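Local coordinates for periplasmic binding protein/LacI transcriptional regulator (Shewanella sp. ANA-3, PDB 5OCP) that binds both the alpha and the beta form of L-arabinofuranose as the periplasmic sugar-binding component of an arabinose ABC transporter, at residues 15-20 / 243-248; 21-26 / 31-36; 101-106 / 249-254. All blocks are in the same frame, centred on the assembly; numbering follows the deposited sequence.

Contact 1: residues 15-20 / 243-248; sequences RTSFSE and LSPYLG. With FUB (beta-L-arabinofuranose), chain J; AHR (alpha-L-arabinofuranose), chain I.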
loop_
_atom_site.group_PDB
_atom_site.type_symbol
_atom_site.label_atom_id
_atom_site.label_comp_id
_atom_site.label_asym_id
_atom_site.label_seq_id
_atom_site.Cartn_x
_atom_site.Cartn_y
_atom_site.Cartn_z
ATOM N N ARG A 15 -4.469 4.113 2.592
ATOM C CA ARG A 15 -5.145 4.535 1.399
ATOM C C ARG A 15 -5.804 5.886 1.540
ATOM O O ARG A 15 -5.779 6.720 0.612
ATOM C CB ARG A 15 -6.162 3.482 1.029
ATOM C CG ARG A 15 -7.067 3.841 -0.110
ATOM C CD ARG A 15 -6.516 3.682 -1.480
ATOM N NE ARG A 15 -5.784 2.416 -1.686
ATOM C CZ ARG A 15 -4.833 2.257 -2.631
ATOM N NH1 ARG A 15 -4.569 3.213 -3.448
ATOM N NH2 ARG A 15 -4.054 1.154 -2.671
ATOM N N THR A 16 -6.471 6.113 2.679
ATOM C CA THR A 16 -7.128 7.425 2.859
ATOM C C THR A 16 -6.092 8.507 3.021
ATOM O O THR A 16 -6.284 9.666 2.475
ATOM C CB THR A 16 -8.120 7.402 4.033
ATOM O OG1 THR A 16 -7.472 6.955 5.180
ATOM C CG2 THR A 16 -9.231 6.407 3.802
ATOM N N SER A 17 -4.954 8.210 3.643
ATOM C CA SER A 17 -3.839 9.154 3.685
ATOM C C SER A 17 -3.277 9.519 2.309
ATOM O O SER A 17 -2.920 10.706 2.018
ATOM C CB SER A 17 -2.713 8.681 4.648
ATOM O OG SER A 17 -1.835 7.710 4.025
ATOM N N PHE A 18 -3.267 8.535 1.418
ATOM C CA PHE A 18 -2.860 8.704 0.004
ATOM C C PHE A 18 -3.828 9.602 -0.674
ATOM O O PHE A 18 -3.400 10.580 -1.370
ATOM C CB PHE A 18 -2.786 7.365 -0.687
ATOM C CG PHE A 18 -2.396 7.354 -2.119
ATOM C CD1 PHE A 18 -1.613 8.301 -2.691
ATOM C CD2 PHE A 18 -2.837 6.254 -2.913
ATOM C CE1 PHE A 18 -1.268 8.204 -4.008
ATOM C CE2 PHE A 18 -2.512 6.137 -4.249
ATOM C CZ PHE A 18 -1.721 7.141 -4.788
ATOM N N SER A 19 -5.093 9.358 -0.498
ATOM C CA SER A 19 -6.095 10.264 -1.120
ATOM C C SER A 19 -5.903 11.736 -0.634
ATOM O O SER A 19 -5.848 12.663 -1.396
ATOM C CB SER A 19 -7.502 9.822 -0.852
ATOM O OG SER A 19 -7.662 8.540 -1.379
ATOM N N GLU A 20 -5.744 11.906 0.660
ATOM C CA GLU A 20 -5.504 13.242 1.216
ATOM C C GLU A 20 -4.231 13.900 0.730
ATOM O O GLU A 20 -4.199 15.128 0.420
ATOM C CB GLU A 20 -5.532 13.212 2.781
ATOM C CG GLU A 20 -6.913 12.980 3.327
ATOM C CD GLU A 20 -7.974 14.057 2.867
ATOM O OE1 GLU A 20 -7.676 15.292 2.737
ATOM O OE2 GLU A 20 -9.144 13.673 2.620
ATOM N N LEU A 243 5.743 3.518 3.470
ATOM C CA LEU A 243 5.192 3.655 2.116
ATOM C C LEU A 243 4.719 5.106 2.008
ATOM O O LEU A 243 3.752 5.503 2.650
ATOM C CB LEU A 243 4.037 2.751 1.875
ATOM C CG LEU A 243 3.359 2.772 0.503
ATOM C CD1 LEU A 243 4.372 2.378 -0.534
ATOM C CD2 LEU A 243 2.104 1.896 0.447
ATOM N N SER A 244 5.468 5.851 1.227
ATOM C CA SER A 244 5.132 7.287 1.038
ATOM C C SER A 244 3.768 7.500 0.344
ATOM O O SER A 244 3.542 6.913 -0.685
ATOM C CB SER A 244 6.188 7.937 0.175
ATOM O OG SER A 244 5.761 9.283 -0.051
ATOM N N PRO A 245 2.935 8.309 0.918
ATOM C CA PRO A 245 1.654 8.617 0.230
ATOM C C PRO A 245 1.796 9.754 -0.792
ATOM O O PRO A 245 0.794 10.113 -1.433
ATOM C CB PRO A 245 0.749 8.964 1.360
ATOM C CG PRO A 245 1.610 9.585 2.377
ATOM C CD PRO A 245 2.912 8.831 2.286
ATOM N N TYR A 246 3.033 10.235 -1.066
ATOM C CA TYR A 246 3.284 11.361 -2.009
ATOM C C TYR A 246 3.656 11.022 -3.407
ATOM O O TYR A 246 4.579 11.554 -3.928
ATOM C CB TYR A 246 4.291 12.316 -1.387
ATOM C CG TYR A 246 3.810 12.771 -0.103
ATOM C CD1 TYR A 246 2.739 13.672 -0.034
ATOM C CD2 TYR A 246 4.402 12.333 1.079
ATOM C CE1 TYR A 246 2.241 14.092 1.137
ATOM C CE2 TYR A 246 3.868 12.738 2.279
ATOM C CZ TYR A 246 2.840 13.617 2.267
ATOM O OH TYR A 246 2.314 14.049 3.421
ATOM N N LEU A 247 2.891 10.123 -4.052
ATOM C CA LEU A 247 3.130 9.701 -5.384
ATOM C C LEU A 247 2.516 10.672 -6.384
ATOM O O LEU A 247 2.872 10.643 -7.571
ATOM C CB LEU A 247 2.454 8.360 -5.612
ATOM C CG LEU A 247 2.954 7.256 -4.712
ATOM C CD1 LEU A 247 2.079 6.077 -4.997
ATOM C CD2 LEU A 247 4.387 6.963 -5.093
ATOM N N GLY A 248 1.619 11.535 -5.913
ATOM C CA GLY A 248 0.968 12.494 -6.755
ATOM C C GLY A 248 1.987 13.460 -7.340
ATOM O O GLY A 248 1.937 13.775 -8.511
HETATM O O5 FUB J . -1.237 -0.476 -2.764
HETATM C C5 FUB J . -0.789 -0.102 -1.498
HETATM C C4 FUB J . -1.477 -0.929 -0.424
HETATM O O4 FUB J . -2.878 -0.888 -0.549
HETATM C C3 FUB J . -1.110 -0.453 0.990
HETATM O O3 FUB J . 0.099 -1.046 1.352
HETATM C C2 FUB J . -2.322 -0.955 1.766
HETATM O O2 FUB J . -2.566 -0.272 2.973
HETATM C C1 FUB J . -3.473 -0.922 0.761
HETATM O O1 FUB J . -4.102 0.253 0.918
HETATM O O5 AHR I . -1.238 -0.476 -2.765
HETATM C C5 AHR I . -0.782 -0.102 -1.501
HETATM C C4 AHR I . -1.465 -0.930 -0.428
HETATM O O4 AHR I . -2.866 -0.869 -0.552
HETATM C C3 AHR I . -1.089 -0.454 0.988
HETATM O O3 AHR I . 0.107 -1.059 1.357
HETATM C C2 AHR I . -2.335 -0.895 1.739
HETATM O O2 AHR I . -2.567 -0.265 2.964
HETATM C C1 AHR I . -3.392 -0.486 0.728
HETATM O O1 AHR I . -4.512 -1.172 0.970
#

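Contact 2: residues 21-26 / 31-36; sequences AVKAEA and IDLKFA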
loop_
_atom_site.group_PDB
_atom_site.type_symbol
_atom_site.label_atom_id
_atom_site.label_comp_id
_atom_site.label_asym_id
_atom_site.label_seq_id
_atom_site.Cartn_x
_atom_site.Cartn_y
_atom_site.Cartn_z
ATOM N N ALA A 21 -3.179 13.116 0.579
ATOM C CA ALA A 21 -1.920 13.583 -0.011
ATOM C C ALA A 21 -2.018 14.028 -1.454
ATOM O O ALA A 21 -1.524 15.094 -1.806
ATOM C CB ALA A 21 -0.851 12.535 0.063
ATOM N N VAL A 22 -2.741 13.267 -2.280
ATOM C CA VAL A 22 -2.923 13.676 -3.668
ATOM C C VAL A 22 -3.703 15.006 -3.754
ATOM O O VAL A 22 -3.333 15.875 -4.575
ATOM C CB VAL A 22 -3.601 12.594 -4.530
ATOM C CG1 VAL A 22 -3.716 13.116 -5.939
ATOM C CG2 VAL A 22 -2.730 11.327 -4.651
ATOM N N LYS A 23 -4.741 15.134 -2.937
ATOM C CA LYS A 23 -5.585 16.373 -2.861
ATOM C C LYS A 23 -4.707 17.569 -2.389
ATOM O O LYS A 23 -4.702 18.664 -2.994
ATOM C CB LYS A 23 -6.747 16.150 -1.934
ATOM C CG LYS A 23 -7.811 15.254 -2.514
ATOM C CD LYS A 23 -8.814 14.909 -1.456
ATOM C CE LYS A 23 -9.974 14.131 -1.994
ATOM N NZ LYS A 23 -10.962 13.832 -0.927
ATOM N N ALA A 24 -3.907 17.324 -1.372
ATOM C CA ALA A 24 -2.974 18.356 -0.894
ATOM C C ALA A 24 -1.918 18.738 -1.948
ATOM O O ALA A 24 -1.630 19.968 -2.069
ATOM C CB ALA A 24 -2.322 17.921 0.398
ATOM N N GLU A 25 -1.321 17.780 -2.686
ATOM C CA GLU A 25 -0.353 18.069 -3.715
ATOM C C GLU A 25 -1.039 18.806 -4.893
ATOM O O GLU A 25 -0.442 19.754 -5.501
ATOM C CB GLU A 25 0.329 16.853 -4.255
ATOM C CG GLU A 25 1.265 16.155 -3.233
ATOM C CD GLU A 25 1.462 14.654 -3.509
ATOM O OE1 GLU A 25 0.503 13.837 -3.757
ATOM O OE2 GLU A 25 2.603 14.275 -3.500
ATOM N N ALA A 26 -2.234 18.379 -5.241
ATOM C CA ALA A 26 -2.947 19.117 -6.311
ATOM C C ALA A 26 -3.144 20.592 -5.950
ATOM O O ALA A 26 -2.919 21.485 -6.766
ATOM C CB ALA A 26 -4.298 18.495 -6.618
ATOM N N ILE A 31 -3.785 22.652 -9.257
ATOM C CA ILE A 31 -4.377 21.716 -10.185
ATOM C C ILE A 31 -5.832 21.437 -9.803
ATOM O O ILE A 31 -6.167 21.304 -8.606
ATOM C CB ILE A 31 -3.601 20.369 -10.159
ATOM C CG1 ILE A 31 -2.325 20.504 -10.983
ATOM C CG2 ILE A 31 -4.456 19.278 -10.772
ATOM C CD1 ILE A 31 -1.361 19.403 -10.783
ATOM N N ASP A 32 -6.701 21.372 -10.801
ATOM C CA ASP A 32 -8.140 21.084 -10.582
ATOM C C ASP A 32 -8.300 19.549 -10.588
ATOM O O ASP A 32 -8.258 18.907 -11.643
ATOM C CB ASP A 32 -8.992 21.724 -11.699
ATOM C CG ASP A 32 -10.435 21.205 -11.756
ATOM O OD1 ASP A 32 -11.055 20.884 -10.695
ATOM O OD2 ASP A 32 -10.936 21.157 -12.919
ATOM N N LEU A 33 -8.467 18.999 -9.409
ATOM C CA LEU A 33 -8.380 17.528 -9.248
ATOM C C LEU A 33 -9.805 17.023 -9.230
ATOM O O LEU A 33 -10.585 17.361 -8.336
ATOM C CB LEU A 33 -7.691 17.161 -7.949
ATOM C CG LEU A 33 -7.400 15.679 -7.822
ATOM C CD1 LEU A 33 -6.339 15.223 -8.793
ATOM C CD2 LEU A 33 -7.013 15.287 -6.395
ATOM N N LYS A 34 -10.134 16.168 -10.168
ATOM C CA LYS A 34 -11.356 15.417 -10.092
ATOM C C LYS A 34 -11.101 14.059 -9.445
ATOM O O LYS A 34 -10.764 13.101 -10.128
ATOM C CB LYS A 34 -11.981 15.309 -11.472
ATOM C CG LYS A 34 -12.208 16.672 -12.121
ATOM C CD LYS A 34 -12.866 16.497 -13.476
ATOM C CE LYS A 34 -13.878 17.608 -13.793
ATOM N NZ LYS A 34 -15.053 17.566 -12.856
ATOM N N PHE A 35 -11.367 13.962 -8.153
ATOM C CA PHE A 35 -11.016 12.771 -7.395
ATOM C C PHE A 35 -12.217 11.834 -7.415
ATOM O O PHE A 35 -13.348 12.270 -7.130
ATOM C CB PHE A 35 -10.707 13.153 -5.986
ATOM C CG PHE A 35 -10.478 11.995 -5.069
ATOM C CD1 PHE A 35 -9.173 11.490 -4.884
ATOM C CD2 PHE A 35 -11.492 11.468 -4.346
ATOM C CE1 PHE A 35 -8.995 10.442 -3.964
ATOM C CE2 PHE A 35 -11.325 10.405 -3.475
ATOM C CZ PHE A 35 -10.070 9.887 -3.277
ATOM N N ALA A 36 -12.005 10.570 -7.727
ATOM C CA ALA A 36 -13.064 9.579 -7.623
ATOM C C ALA A 36 -12.695 8.403 -6.752
ATOM O O ALA A 36 -11.569 7.924 -6.855
ATOM C CB ALA A 36 -13.420 9.119 -9.024
#

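Contact 3: residues 101-106 / 249-254; sequences TRIASD and GPAFDA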
loop_
_atom_site.group_PDB
_atom_site.type_symbol
_atom_site.label_atom_id
_atom_site.label_comp_id
_atom_site.label_asym_id
_atom_site.label_seq_id
_atom_site.Cartn_x
_atom_site.Cartn_y
_atom_site.Cartn_z
ATOM N N THR A 101 3.487 6.980 -17.755
ATOM C CA THR A 101 4.466 6.433 -16.824
ATOM C C THR A 101 3.808 5.925 -15.545
ATOM O O THR A 101 2.619 6.144 -15.316
ATOM C CB THR A 101 5.538 7.476 -16.457
ATOM O OG1 THR A 101 6.602 6.840 -15.736
ATOM C CG2 THR A 101 4.937 8.578 -15.599
ATOM N N ARG A 102 4.594 5.245 -14.715
ATOM C CA ARG A 102 4.095 4.704 -13.456
ATOM C C ARG A 102 4.949 5.174 -12.283
ATOM O O ARG A 102 6.172 5.040 -12.299
ATOM C CB ARG A 102 4.065 3.175 -13.505
ATOM C CG ARG A 102 3.863 2.515 -12.151
ATOM C CD ARG A 102 3.453 1.059 -12.302
ATOM N NE ARG A 102 3.105 0.453 -11.020
ATOM C CZ ARG A 102 3.911 -0.345 -10.328
ATOM N NH1 ARG A 102 5.119 -0.636 -10.793
ATOM N NH2 ARG A 102 3.512 -0.852 -9.169
ATOM N N ILE A 103 4.294 5.725 -11.266
ATOM C CA ILE A 103 4.986 6.217 -10.086
ATOM C C ILE A 103 4.678 5.226 -8.977
ATOM O O ILE A 103 3.533 5.044 -8.655
ATOM C CB ILE A 103 4.509 7.581 -9.649
ATOM C CG1 ILE A 103 4.459 8.574 -10.807
ATOM C CG2 ILE A 103 5.345 8.063 -8.470
ATOM C CD1 ILE A 103 5.720 8.648 -11.691
ATOM N N ALA A 104 5.691 4.517 -8.448
ATOM C CA ALA A 104 5.397 3.470 -7.509
ATOM C C ALA A 104 6.615 3.204 -6.612
ATOM O O ALA A 104 7.740 3.501 -6.997
ATOM C CB ALA A 104 4.955 2.217 -8.223
ATOM N N SER A 105 6.386 2.592 -5.471
ATOM C CA SER A 105 7.473 1.941 -4.746
ATOM C C SER A 105 7.697 0.558 -5.316
ATOM O O SER A 105 6.931 0.056 -6.182
ATOM C CB SER A 105 7.135 1.848 -3.243
ATOM O OG SER A 105 5.980 0.987 -3.153
ATOM N N ASP A 106 8.819 -0.042 -4.930
ATOM C CA ASP A 106 9.144 -1.410 -5.302
ATOM C C ASP A 106 8.620 -2.347 -4.168
ATOM O O ASP A 106 9.248 -2.549 -3.136
ATOM C CB ASP A 106 10.632 -1.593 -5.537
ATOM C CG ASP A 106 10.993 -3.033 -5.971
ATOM O OD1 ASP A 106 10.199 -3.991 -5.783
ATOM O OD2 ASP A 106 12.171 -3.211 -6.391
ATOM N N GLY A 249 2.936 13.915 -6.519
ATOM C CA GLY A 249 3.910 14.874 -6.957
ATOM C C GLY A 249 4.627 14.498 -8.209
ATOM O O GLY A 249 4.542 15.232 -9.202
ATOM N N PRO A 250 5.334 13.347 -8.204
ATOM C CA PRO A 250 5.943 12.919 -9.443
ATOM C C PRO A 250 4.973 12.644 -10.569
ATOM O O PRO A 250 5.359 12.749 -11.746
ATOM C CB PRO A 250 6.758 11.633 -9.059
ATOM C CG PRO A 250 6.867 11.677 -7.590
ATOM C CD PRO A 250 5.719 12.515 -7.058
ATOM N N ALA A 251 3.758 12.192 -10.243
ATOM C CA ALA A 251 2.728 12.066 -11.280
ATOM C C ALA A 251 2.386 13.438 -11.975
ATOM O O ALA A 251 2.388 13.506 -13.187
ATOM C CB ALA A 251 1.449 11.455 -10.721
ATOM N N PHE A 252 2.220 14.446 -11.168
ATOM C CA PHE A 252 1.921 15.820 -11.686
ATOM C C PHE A 252 3.127 16.412 -12.469
ATOM O O PHE A 252 2.961 17.091 -13.499
ATOM C CB PHE A 252 1.495 16.675 -10.524
ATOM C CG PHE A 252 0.198 16.290 -9.884
ATOM C CD1 PHE A 252 -0.969 16.038 -10.615
ATOM C CD2 PHE A 252 0.118 16.231 -8.525
ATOM C CE1 PHE A 252 -2.140 15.691 -9.970
ATOM C CE2 PHE A 252 -1.040 15.838 -7.871
ATOM C CZ PHE A 252 -2.206 15.630 -8.576
ATOM N N ASP A 253 4.358 16.070 -12.059
ATOM C CA ASP A 253 5.567 16.480 -12.795
ATOM C C ASP A 253 5.647 15.864 -14.150
ATOM O O ASP A 253 5.969 16.538 -15.137
ATOM C CB ASP A 253 6.838 16.063 -12.054
ATOM C CG ASP A 253 7.072 16.846 -10.772
ATOM O OD1 ASP A 253 6.623 18.000 -10.651
ATOM O OD2 ASP A 253 7.761 16.281 -9.882
ATOM N N ALA A 254 5.387 14.561 -14.220
ATOM C CA ALA A 254 5.335 13.872 -15.472
ATOM C C ALA A 254 4.246 14.427 -16.380
ATOM O O ALA A 254 4.520 14.641 -17.584
ATOM C CB ALA A 254 5.104 12.396 -15.268
#

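Contact 1: residues 15-20 / 243-248
Beside the arabinofuranose pocket of this two-lobed periplasmic binding protein, Phe18 on helix 13-29 meets Pro245 and Leu247. These two residues belong to the loop that joins strand 239-242 to helix 248-259. Phe18 has CG anti to its backbone N (chi1 180°), which carries the ring toward this loop. The ring edge faces the backbone: Phe18 CD1 lies 3.3 Å from Pro245 O, near the ring plane. Phe18 CZ reaches Leu247 CD1 at 4.0 Å, and the two side chains cross at about a right angle. Pro245 turns its CB to the helix, 3.9 Å from Phe18 CA. The same CB touches the hydroxyl of Ser17, which is hydrogen-bonded to Trp14 O. The loop carries its own ST turn, with Tyr246 N donating to Ser244 OG at 3.1 Å.

Each segment also gives one residue to the sugar site. The Arg15 guanidinium is held by salt bridges to Glu11 and Asp88 and by a hydrogen bond to Gln7. Leu243 CD2 rests 3.7 Å from O3 of either anomer. Arg15 NH2 donates to the ring oxygen O4 of whichever anomer occupies the site at 3.2 Å, with a bent N-H...O angle of 139°.

Contact 2: residues 21-26 / 31-36
Ala26 of helix 13-29 is the close-packed point against Ile31 and Leu33, at the turn from helix to strand of a beta-alpha-beta crossover. The segments of helix and strand run nearly antiparallel, at 161°, with their axes 8.7 Å apart. Ala26 CB sits 3.9 Å from Leu33 CB and 4.1 Å from Ile31 CB. The small methyl probably allows this close approach. Ile31 N donates to Ala26 O at 2.9 Å, closing the turn. Further along, Val22 CG1 meets Leu33 CD2 at 4.0 Å, and the two side chains cross at about a right angle.

The other flank is looser and partly exposed. Lys23 runs extended beyond CG and passes over one face of the Phe35 ring. Lys23 CE lies 3.9 Å from the centroid of the Phe35 ring as a CH-pi contact. Lys23 NZ is 4.4 Å from the Phe35 ring centroid, 18° off the ring normal, a cation-pi contact. An alanine in place of Lys23 would probably leave this face of Phe35 without its cover and its cation.

Strand 32-37 is an edge strand of the parallel sheet, paired with strand 2-7. Phe252 of helix 248-259 packs against Val22, Ala26 and Ile31.

Contact 3: residues 101-106 / 249-254
Ile103 of strand 101-104 packs against Pro250 and Ala251 of helix 248-259. The contact joins the parallel sheet of one Rossmann-like lobe to a helix that covers it. Ile103 CG2 touches Pro250 CB at 3.9 Å. The other branch, with CG1 anti to the carbonyl carbon (chi1 -49°), goes to Ala251: Ile103 CG1 lies 3.7 Å from Ala251 N and 4.2 Å from Ala251 CB. One turn on from Pro250, Ala254 CB meets Thr101 CG2 at 3.8 Å. No hydrogen bond crosses this mostly buried contact; the side chains meet through carbon atoms.

Thr101 OG1 is hydrogen-bonded to Ala266 O, which probably holds the rotation that turns CG2 to the helix. Pro250 and Ala254 lie one helical turn apart, and Ala254 N bonds to Pro250 O at 3.1 Å. Val85, Val87, Ile269 and Leu247 also pack against Ile103.

Strand 101-104 lies between strands 84-87 and 268-270 in the sheet, and the helix segment runs against it at 162°, with their axes 8.5 Å apart. Asp106 is the N-cap of helix 107-121, its OD1 accepting from Glu109 N. Through Phe252, helix 248-259 also meets helix 13-29, and a salt bridge from Asp253 to Arg29 links the same two helices.

How the contacts relate
The three contacts lie in one lobe, about helices 13-29 and 248-259. Contacts 1 and 2 share helix 13-29, and their centres are 11 Å apart; Pro245 O of contact 1 lies 3.3 Å from Ala21 CB of contact 2. The 243-248 loop leads straight into the helix of contact 3, whose centre is 12 Å from that of contact 1, and Leu247 CD2 touches Ile103 CG2 at 3.7 Å. Contacts 2 and 3, with centres 14 Å apart, meet through Phe252 and a weak hydrogen bond from Gly249 N to Glu25 OE2 at 3.1 Å. Of the three, contact 1 alone reaches the bound arabinofuranose; the side chain of Val22 in contact 2 is about 12 Å from the sugar, and so is that of Ile103 in contact 3.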